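Local atomic coordinates of Obg-like ATPase 1 (Schizosaccharomyces pombe, PDB entry 1NI3), a protein that hydrolyses ATP, and GTP less efficiently, and negatively regulates the G2/M transition of the cell cycle. Residues 168-173 with 184-189; 270-275 with 282-287; 329-334 with 339-344. All blocks are in the same frame, centred on the assembly; numbering follows the deposited sequence.

Overall arrangement
The three contacts illustrate how one monomeric chain joins neighbouring helices and loops by different means: one amide-hydroxyl bond in contact 1, an ion pair with a small apolar patch in contact 2, and mainly apolar packing in contact 3. They follow one another along the chain without touching. Contacts 1 and 2 belong to the OBG-type G region but lie on opposite sides of the chain's centre, their centres 59 Å apart; contact 3, in the TGS region, is 40 Å from contact 1 and 43 Å from contact 2, centre to centre. Contact 2 comes nearest the predicted ATP site, with the side chain of R272 about 11 Å from that of T35.

Contact 1: residues 168-173 with 184-189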
loop_
_atom_site.group_PDB
_atom_site.type_symbol
_atom_site.label_atom_id
_atom_site.label_comp_id
_atom_site.label_asym_id
_atom_site.label_seq_id
_atom_site.Cartn_x
_atom_site.Cartn_y
_atom_site.Cartn_z
ATOM N N LYS A 168 2.721 -35.690 -4.315
ATOM C CA LYS A 168 2.831 -36.571 -5.475
ATOM C C LYS A 168 4.311 -36.870 -5.728
ATOM O O LYS A 168 4.819 -37.929 -5.340
ATOM C CB LYS A 168 2.225 -35.905 -6.715
ATOM C CG LYS A 168 0.716 -35.721 -6.673
ATOM C CD LYS A 168 0.217 -35.052 -7.936
ATOM C CE LYS A 168 -1.295 -35.078 -8.010
ATOM N NZ LYS A 168 -1.799 -36.474 -7.952
ATOM N N ILE A 169 4.997 -35.928 -6.373
ATOM C CA ILE A 169 6.411 -36.075 -6.690
ATOM C C ILE A 169 7.264 -36.137 -5.426
ATOM O O ILE A 169 8.042 -35.226 -5.162
ATOM C CB ILE A 169 6.927 -34.886 -7.545
ATOM C CG1 ILE A 169 5.873 -34.467 -8.581
ATOM C CG2 ILE A 169 8.244 -35.267 -8.226
ATOM C CD1 ILE A 169 4.784 -33.557 -8.024
ATOM N N THR A 170 7.109 -37.200 -4.641
ATOM C CA THR A 170 7.896 -37.368 -3.414
ATOM C C THR A 170 8.133 -38.859 -3.159
ATOM O O THR A 170 8.614 -39.258 -2.090
ATOM C CB THR A 170 7.193 -36.753 -2.177
ATOM O OG1 THR A 170 6.773 -35.420 -2.485
ATOM C CG2 THR A 170 8.152 -36.694 -0.991
ATOM N N SER A 171 7.789 -39.678 -4.152
ATOM C CA SER A 171 7.974 -41.124 -4.069
ATOM C C SER A 171 9.471 -41.451 -4.062
ATOM O O SER A 171 10.245 -40.902 -4.851
ATOM C CB SER A 171 7.275 -41.806 -5.254
ATOM O OG SER A 171 7.522 -41.116 -6.467
ATOM N N ARG A 172 9.873 -42.348 -3.163
ATOM C CA ARG A 172 11.277 -42.736 -3.026
ATOM C C ARG A 172 11.811 -43.536 -4.217
ATOM O O ARG A 172 11.207 -43.541 -5.289
ATOM C CB ARG A 172 11.476 -43.529 -1.730
ATOM C CG ARG A 172 10.811 -42.889 -0.514
ATOM C CD ARG A 172 11.353 -43.438 0.797
ATOM N NE ARG A 172 12.767 -43.112 0.969
ATOM C CZ ARG A 172 13.437 -43.252 2.110
ATOM N NH1 ARG A 172 12.822 -43.711 3.191
ATOM N NH2 ARG A 172 14.724 -42.934 2.168
ATOM N N GLY A 173 12.941 -44.214 -4.018
ATOM C CA GLY A 173 13.550 -44.990 -5.085
ATOM C C GLY A 173 14.401 -44.066 -5.935
ATOM O O GLY A 173 13.865 -43.209 -6.642
ATOM N N GLU A 184 12.228 -30.378 1.430
ATOM C CA GLU A 184 12.417 -29.287 2.383
ATOM C C GLU A 184 11.293 -28.276 2.161
ATOM O O GLU A 184 10.777 -27.688 3.108
ATOM C CB GLU A 184 13.779 -28.613 2.155
ATOM C CG GLU A 184 14.079 -27.424 3.082
ATOM C CD GLU A 184 14.424 -26.137 2.328
ATOM O OE1 GLU A 184 14.814 -25.139 2.979
ATOM O OE2 GLU A 184 14.290 -26.119 1.086
ATOM N N GLU A 185 10.915 -28.094 0.898
ATOM C CA GLU A 185 9.858 -27.160 0.525
ATOM C C GLU A 185 8.519 -27.627 1.082
ATOM O O GLU A 185 7.713 -26.831 1.569
ATOM C CB GLU A 185 9.757 -27.063 -0.998
ATOM C CG GLU A 185 9.034 -25.811 -1.481
ATOM C CD GLU A 185 8.685 -25.850 -2.956
ATOM O OE1 GLU A 185 9.528 -26.314 -3.752
ATOM O OE2 GLU A 185 7.578 -25.397 -3.325
ATOM N N GLN A 186 8.288 -28.932 0.994
ATOM C CA GLN A 186 7.054 -29.530 1.478
ATOM C C GLN A 186 6.972 -29.392 2.995
ATOM O O GLN A 186 5.898 -29.169 3.546
ATOM C CB GLN A 186 6.997 -31.008 1.067
ATOM C CG GLN A 186 5.684 -31.706 1.398
ATOM C CD GLN A 186 5.391 -32.881 0.474
ATOM O OE1 GLN A 186 4.411 -33.600 0.661
ATOM N NE2 GLN A 186 6.228 -33.064 -0.542
ATOM N N ALA A 187 8.109 -29.515 3.668
ATOM C CA ALA A 187 8.126 -29.392 5.118
ATOM C C ALA A 187 7.731 -27.965 5.511
ATOM O O ALA A 187 7.063 -27.750 6.530
ATOM C CB ALA A 187 9.503 -29.715 5.655
ATOM N N ILE A 188 8.145 -26.999 4.691
ATOM C CA ILE A 188 7.857 -25.592 4.922
ATOM C C ILE A 188 6.402 -25.291 4.586
ATOM O O ILE A 188 5.692 -24.673 5.381
ATOM C CB ILE A 188 8.778 -24.717 4.067
ATOM C CG1 ILE A 188 10.222 -24.967 4.492
ATOM C CG2 ILE A 188 8.390 -23.246 4.198
ATOM C CD1 ILE A 188 11.255 -24.245 3.668
ATOM N N ILE A 189 5.955 -25.720 3.409
ATOM C CA ILE A 189 4.573 -25.488 3.039
ATOM C C ILE A 189 3.707 -26.042 4.162
ATOM O O ILE A 189 2.642 -25.504 4.471
ATOM C CB ILE A 189 4.204 -26.197 1.718
ATOM C CG1 ILE A 189 4.445 -25.259 0.539
ATOM C CG2 ILE A 189 2.736 -26.642 1.754
ATOM C CD1 ILE A 189 5.851 -24.807 0.399
#
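Q186 and T170 meet through a single polar bond, and the glutamine shows how a long side chain can tie a helix to a loop. From CB the chain leaves with CG anti to the backbone N (chi1 -174°) and stays extended beyond it, which carries the amide off helix 179-199 toward the loop. The aliphatic part makes no close approach to 168-173; the side chain instead touches L163 and R167 of helix 140-168. CD comes within 4.1 Å of T170 OG1, and the contact proper is made one atom further on. There Q186 NE2 donates to T170 OG1 at 3.1 Å, with an N-H...O angle of 152°, and the hydroxyl oxygen lies close to the plane of the amide. The methyl T170 CG2 stands beside the same nitrogen, 4.1 Å from Q186 NE2.

Both ends of this bond have a second, weaker partner: Q186 NE2 also reaches L166 O, and T170 OG1 also bonds weakly to R167 O. The hydroxyl thus stands between the last turn of helix 140-168 and the next helix. Just before it, I169 is the centre of an inverse gamma turn. With an alanine in place of T170 the hydroxyl is gone, and the amide of Q186, left with its weak bond to L166 O, is likely to be freer to turn. The bond links the loop to the second helix near the tip of the long helical hairpin, the coiled-coil arm that projects from the G domain in the YchF family.

Contact 2: residues 270-275 with 282-287; sequences EERLTN and IEECKK
R272 and E284 form the polar link between two consecutive short helices, 267-273 and 278-287, late in the P-loop GTPase (G) region. R272 NH2 donates to E284 OE2 at 3.1 Å, and the oxygen accepts on its anti lone pair, tilted 20° from the guanidinium plane. The bond is bent, 138° at the hydrogen, and the two flat groups are turned 75° against each other; one nitrogen and one oxygen make the whole polar contact. The arginine's stronger partner lies elsewhere: its NH1 makes a salt bridge with E235, which divides the guanidinium between two acids. E284 bends at chi2, and its other oxygen, OE1, has K287 NZ at a long 3.8 Å; that ammonium also pairs weakly with E283. R272, E283, E284 and K287 form a salt-bridge network, in which the positive groups probably offset the carboxylates.

L273, next in sequence, supplies the buried apolar half. Its CD2 rests on C285 SG at 3.7 Å, while CD1 approaches E284 CG, the methylene that leads to the carboxylate, at 4.3 Å. T274 OG1 donates to E271 O, three residues back, at 2.6 Å, in the carbonyl plane, and that oxygen also accepts from T274 N.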
loop_
_atom_site.group_PDB
_atom_site.type_symbol
_atom_site.label_atom_id
_atom_site.label_comp_id
_atom_site.label_asym_id
_atom_site.label_seq_id
_atom_site.Cartn_x
_atom_site.Cartn_y
_atom_site.Cartn_z
ATOM N N GLU A 270 -14.327 13.553 4.419
ATOM C CA GLU A 270 -13.345 13.646 3.351
ATOM C C GLU A 270 -14.081 14.144 2.122
ATOM O O GLU A 270 -13.681 15.132 1.503
ATOM C CB GLU A 270 -12.700 12.286 3.080
ATOM C CG GLU A 270 -11.763 11.769 4.170
ATOM C CD GLU A 270 -10.599 12.705 4.458
ATOM O OE1 GLU A 270 -9.994 13.242 3.500
ATOM O OE2 GLU A 270 -10.277 12.884 5.651
ATOM N N GLU A 271 -15.175 13.464 1.792
ATOM C CA GLU A 271 -15.979 13.840 0.643
ATOM C C GLU A 271 -16.285 15.330 0.642
ATOM O O GLU A 271 -15.956 16.043 -0.306
ATOM C CB GLU A 271 -17.288 13.036 0.616
ATOM C CG GLU A 271 -18.260 13.463 -0.476
ATOM C CD GLU A 271 -17.665 13.366 -1.864
ATOM O OE1 GLU A 271 -17.344 12.235 -2.294
ATOM O OE2 GLU A 271 -17.501 14.421 -2.524
ATOM N N ARG A 272 -16.899 15.803 1.720
ATOM C CA ARG A 272 -17.264 17.220 1.808
ATOM C C ARG A 272 -16.080 18.155 1.612
ATOM O O ARG A 272 -16.232 19.243 1.068
ATOM C CB ARG A 272 -17.960 17.563 3.147
ATOM C CG ARG A 272 -18.625 18.941 3.102
ATOM C CD ARG A 272 -19.527 19.265 4.305
ATOM N NE ARG A 272 -18.840 20.034 5.338
ATOM C CZ ARG A 272 -18.026 19.502 6.233
ATOM N NH1 ARG A 272 -17.816 18.201 6.212
ATOM N NH2 ARG A 272 -17.414 20.264 7.131
ATOM N N LEU A 273 -14.896 17.727 2.032
ATOM C CA LEU A 273 -13.721 18.574 1.899
ATOM C C LEU A 273 -13.309 18.814 0.446
ATOM O O LEU A 273 -12.752 19.861 0.111
ATOM C CB LEU A 273 -12.560 17.986 2.708
ATOM C CG LEU A 273 -11.733 18.954 3.569
ATOM C CD1 LEU A 273 -12.624 19.915 4.360
ATOM C CD2 LEU A 273 -10.891 18.122 4.513
ATOM N N THR A 274 -13.608 17.859 -0.420
ATOM C CA THR A 274 -13.253 17.997 -1.825
ATOM C C THR A 274 -13.998 19.165 -2.447
ATOM O O THR A 274 -13.692 19.569 -3.560
ATOM C CB THR A 274 -13.584 16.715 -2.640
ATOM O OG1 THR A 274 -15.003 16.501 -2.654
ATOM C CG2 THR A 274 -12.912 15.497 -2.011
ATOM N N ASN A 275 -14.980 19.714 -1.741
ATOM C CA ASN A 275 -15.743 20.838 -2.297
ATOM C C ASN A 275 -15.031 22.136 -2.016
ATOM O O ASN A 275 -15.483 23.213 -2.396
ATOM C CB ASN A 275 -17.141 20.906 -1.688
ATOM C CG ASN A 275 -17.924 19.647 -1.920
ATOM O OD1 ASN A 275 -18.128 19.243 -3.059
ATOM N ND2 ASN A 275 -18.371 19.016 -0.843
ATOM N N ILE A 282 -8.162 24.240 4.110
ATOM C CA ILE A 282 -7.355 24.464 5.304
ATOM C C ILE A 282 -8.107 25.324 6.311
ATOM O O ILE A 282 -8.214 24.960 7.481
ATOM C CB ILE A 282 -6.019 25.164 4.982
ATOM C CG1 ILE A 282 -5.266 24.389 3.904
ATOM C CG2 ILE A 282 -5.162 25.242 6.239
ATOM C CD1 ILE A 282 -3.954 25.028 3.507
ATOM N N GLU A 283 -8.628 26.460 5.856
ATOM C CA GLU A 283 -9.372 27.368 6.732
ATOM C C GLU A 283 -10.484 26.621 7.474
ATOM O O GLU A 283 -10.642 26.763 8.694
ATOM C CB GLU A 283 -9.988 28.508 5.914
ATOM C CG GLU A 283 -10.836 29.482 6.731
ATOM C CD GLU A 283 -11.864 30.221 5.887
ATOM O OE1 GLU A 283 -12.595 31.074 6.440
ATOM O OE2 GLU A 283 -11.958 29.939 4.671
ATOM N N GLU A 284 -11.247 25.833 6.715
ATOM C CA GLU A 284 -12.366 25.034 7.220
ATOM C C GLU A 284 -11.849 23.998 8.212
ATOM O O GLU A 284 -12.442 23.768 9.271
ATOM C CB GLU A 284 -13.060 24.332 6.038
ATOM C CG GLU A 284 -14.153 23.315 6.401
ATOM C CD GLU A 284 -15.400 23.949 6.980
ATOM O OE1 GLU A 284 -15.464 25.196 7.025
ATOM O OE2 GLU A 284 -16.319 23.198 7.390
ATOM N N CYS A 285 -10.733 23.374 7.853
ATOM C CA CYS A 285 -10.118 22.370 8.694
ATOM C C CYS A 285 -9.640 23.004 9.997
ATOM O O CYS A 285 -9.692 22.367 11.053
ATOM C CB CYS A 285 -8.949 21.722 7.957
ATOM S SG CYS A 285 -9.364 20.168 7.150
ATOM N N LYS A 286 -9.180 24.256 9.929
ATOM C CA LYS A 286 -8.710 24.938 11.133
ATOM C C LYS A 286 -9.884 25.308 12.029
ATOM O O LYS A 286 -9.862 25.026 13.218
ATOM C CB LYS A 286 -7.899 26.194 10.784
ATOM C CG LYS A 286 -7.011 26.676 11.949
ATOM C CD LYS A 286 -5.952 27.702 11.517
ATOM C CE LYS A 286 -4.931 27.116 10.535
ATOM N NZ LYS A 286 -3.960 28.134 10.022
ATOM N N LYS A 287 -10.909 25.924 11.451
ATOM C CA LYS A 287 -12.086 26.320 12.208
ATOM C C LYS A 287 -12.699 25.132 12.933
ATOM O O LYS A 287 -13.152 25.264 14.064
ATOM C CB LYS A 287 -13.125 26.968 11.282
ATOM C CG LYS A 287 -12.680 28.328 10.712
ATOM C CD LYS A 287 -13.763 29.022 9.852
ATOM C CE LYS A 287 -14.031 28.278 8.537
ATOM N NZ LYS A 287 -15.033 28.954 7.657
#

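Contact 3: residues 329-334 with 339-344; sequences APQAAG and DFEKAF
P330 O accepts from G334 N at 2.9 Å within helix 329-336, and from across the contact E341 CG lies against the same oxygen, 3.4 Å from P330 O. The two alanines one turn apart on this helix both touch 339-344: A329 CB lies 4.0 Å from F344 CZ, and A333 CB meets F340 CB. Between them P330 takes the aromatic ring: its CA sits over the centre of one face of F344, 4.2 Å from the centroid and 10° off the normal, a CH-pi contact, while P330 CG packs on F344 CD2. F344 reaches this position with CG anti to its backbone N (chi1 -169°), which lays the ring against the start of 329-334. F340 instead presents a ring edge to the carbonyl oxygen A333 O, and its ring runs on to meet those of H337 and W387.

E341 lies along the other flank. Its extended chain ends beside Q331, where E341 OE1 and Q331 OE1 stand 3.4 Å apart; both are acceptors and no hydrogen bond joins them. Nearer the backbone, G334 CA faces E341 CB at 3.9 Å. The close join of two short helices falls in the TGS domain, a ubiquitin-like, beta-grasp type of fold, in the chain segment that links the hairpin 307-312/317-324 to strand 346-350.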
loop_
_atom_site.group_PDB
_atom_site.type_symbol
_atom_site.label_atom_id
_atom_site.label_comp_id
_atom_site.label_asym_id
_atom_site.label_seq_id
_atom_site.Cartn_x
_atom_site.Cartn_y
_atom_site.Cartn_z
ATOM N N ALA A 329 21.199 2.133 -7.560
ATOM C CA ALA A 329 21.362 3.121 -8.620
ATOM C C ALA A 329 21.064 2.657 -10.045
ATOM O O ALA A 329 20.188 3.211 -10.701
ATOM C CB ALA A 329 22.759 3.707 -8.540
ATOM N N PRO A 330 21.779 1.633 -10.545
ATOM C CA PRO A 330 21.486 1.202 -11.918
ATOM C C PRO A 330 19.995 0.961 -12.146
ATOM O O PRO A 330 19.386 1.578 -13.025
ATOM C CB PRO A 330 22.314 -0.071 -12.065
ATOM C CG PRO A 330 23.494 0.195 -11.174
ATOM C CD PRO A 330 22.839 0.801 -9.948
ATOM N N GLN A 331 19.406 0.073 -11.348
ATOM C CA GLN A 331 17.984 -0.233 -11.472
ATOM C C GLN A 331 17.154 1.038 -11.365
ATOM O O GLN A 331 16.269 1.280 -12.183
ATOM C CB GLN A 331 17.554 -1.221 -10.383
ATOM C CG GLN A 331 18.257 -2.560 -10.451
ATOM C CD GLN A 331 19.714 -2.469 -10.028
ATOM O OE1 GLN A 331 20.577 -3.138 -10.592
ATOM N NE2 GLN A 331 19.990 -1.656 -9.013
ATOM N N ALA A 332 17.442 1.840 -10.346
ATOM C CA ALA A 332 16.732 3.099 -10.127
ATOM C C ALA A 332 16.697 3.913 -11.412
ATOM O O ALA A 332 15.663 4.442 -11.802
ATOM C CB ALA A 332 17.417 3.899 -9.037
ATOM N N ALA A 333 17.849 4.019 -12.058
ATOM C CA ALA A 333 17.960 4.763 -13.298
ATOM C C ALA A 333 17.137 4.071 -14.379
ATOM O O ALA A 333 16.517 4.721 -15.223
ATOM C CB ALA A 333 19.412 4.846 -13.717
ATOM N N GLY A 334 17.138 2.741 -14.349
ATOM C CA GLY A 334 16.394 1.990 -15.336
ATOM C C GLY A 334 14.956 2.451 -15.363
ATOM O O GLY A 334 14.314 2.470 -16.411
ATOM N N ASP A 339 17.839 2.175 -21.010
ATOM C CA ASP A 339 19.242 2.395 -21.348
ATOM C C ASP A 339 20.063 2.776 -20.122
ATOM O O ASP A 339 21.133 2.215 -19.886
ATOM C CB ASP A 339 19.380 3.501 -22.397
ATOM C CG ASP A 339 18.635 3.190 -23.678
ATOM O OD1 ASP A 339 18.868 2.109 -24.260
ATOM O OD2 ASP A 339 17.819 4.033 -24.109
ATOM N N PHE A 340 19.561 3.739 -19.355
ATOM C CA PHE A 340 20.241 4.215 -18.154
ATOM C C PHE A 340 20.893 3.086 -17.364
ATOM O O PHE A 340 22.016 3.230 -16.872
ATOM C CB PHE A 340 19.255 4.950 -17.248
ATOM C CG PHE A 340 18.935 6.344 -17.699
ATOM C CD1 PHE A 340 17.677 6.883 -17.472
ATOM C CD2 PHE A 340 19.894 7.123 -18.344
ATOM C CE1 PHE A 340 17.378 8.176 -17.873
ATOM C CE2 PHE A 340 19.603 8.419 -18.750
ATOM C CZ PHE A 340 18.339 8.943 -18.516
ATOM N N GLU A 341 20.186 1.965 -17.243
ATOM C CA GLU A 341 20.703 0.829 -16.499
ATOM C C GLU A 341 21.747 0.088 -17.310
ATOM O O GLU A 341 22.837 -0.181 -16.816
ATOM C CB GLU A 341 19.568 -0.126 -16.122
ATOM C CG GLU A 341 19.956 -1.114 -15.026
ATOM C CD GLU A 341 18.823 -2.032 -14.624
ATOM O OE1 GLU A 341 18.999 -2.773 -13.630
ATOM O OE2 GLU A 341 17.768 -2.023 -15.303
ATOM N N LYS A 342 21.402 -0.240 -18.553
ATOM C CA LYS A 342 22.297 -0.966 -19.451
ATOM C C LYS A 342 23.646 -0.268 -19.587
ATOM O O LYS A 342 24.687 -0.806 -19.194
ATOM C CB LYS A 342 21.661 -1.112 -20.839
ATOM C CG LYS A 342 20.444 -2.036 -20.864
ATOM C CD LYS A 342 19.939 -2.309 -22.282
ATOM C CE LYS A 342 18.770 -3.293 -22.269
ATOM N NZ LYS A 342 18.363 -3.718 -23.637
ATOM N N ALA A 343 23.615 0.939 -20.144
ATOM C CA ALA A 343 24.818 1.738 -20.348
ATOM C C ALA A 343 25.279 2.417 -19.060
ATOM O O ALA A 343 25.916 3.469 -19.105
ATOM C CB ALA A 343 24.554 2.789 -21.422
ATOM N N PHE A 344 24.972 1.814 -17.917
ATOM C CA PHE A 344 25.355 2.419 -16.654
ATOM C C PHE A 344 26.766 2.098 -16.212
ATOM O O PHE A 344 27.288 1.005 -16.451
ATOM C CB PHE A 344 24.393 2.012 -15.543
ATOM C CG PHE A 344 24.564 2.799 -14.274
ATOM C CD1 PHE A 344 24.002 4.062 -14.147
ATOM C CD2 PHE A 344 25.280 2.276 -13.203
ATOM C CE1 PHE A 344 24.144 4.795 -12.966
ATOM C CE2 PHE A 344 25.431 2.997 -12.014
ATOM C CZ PHE A 344 24.861 4.259 -11.896
#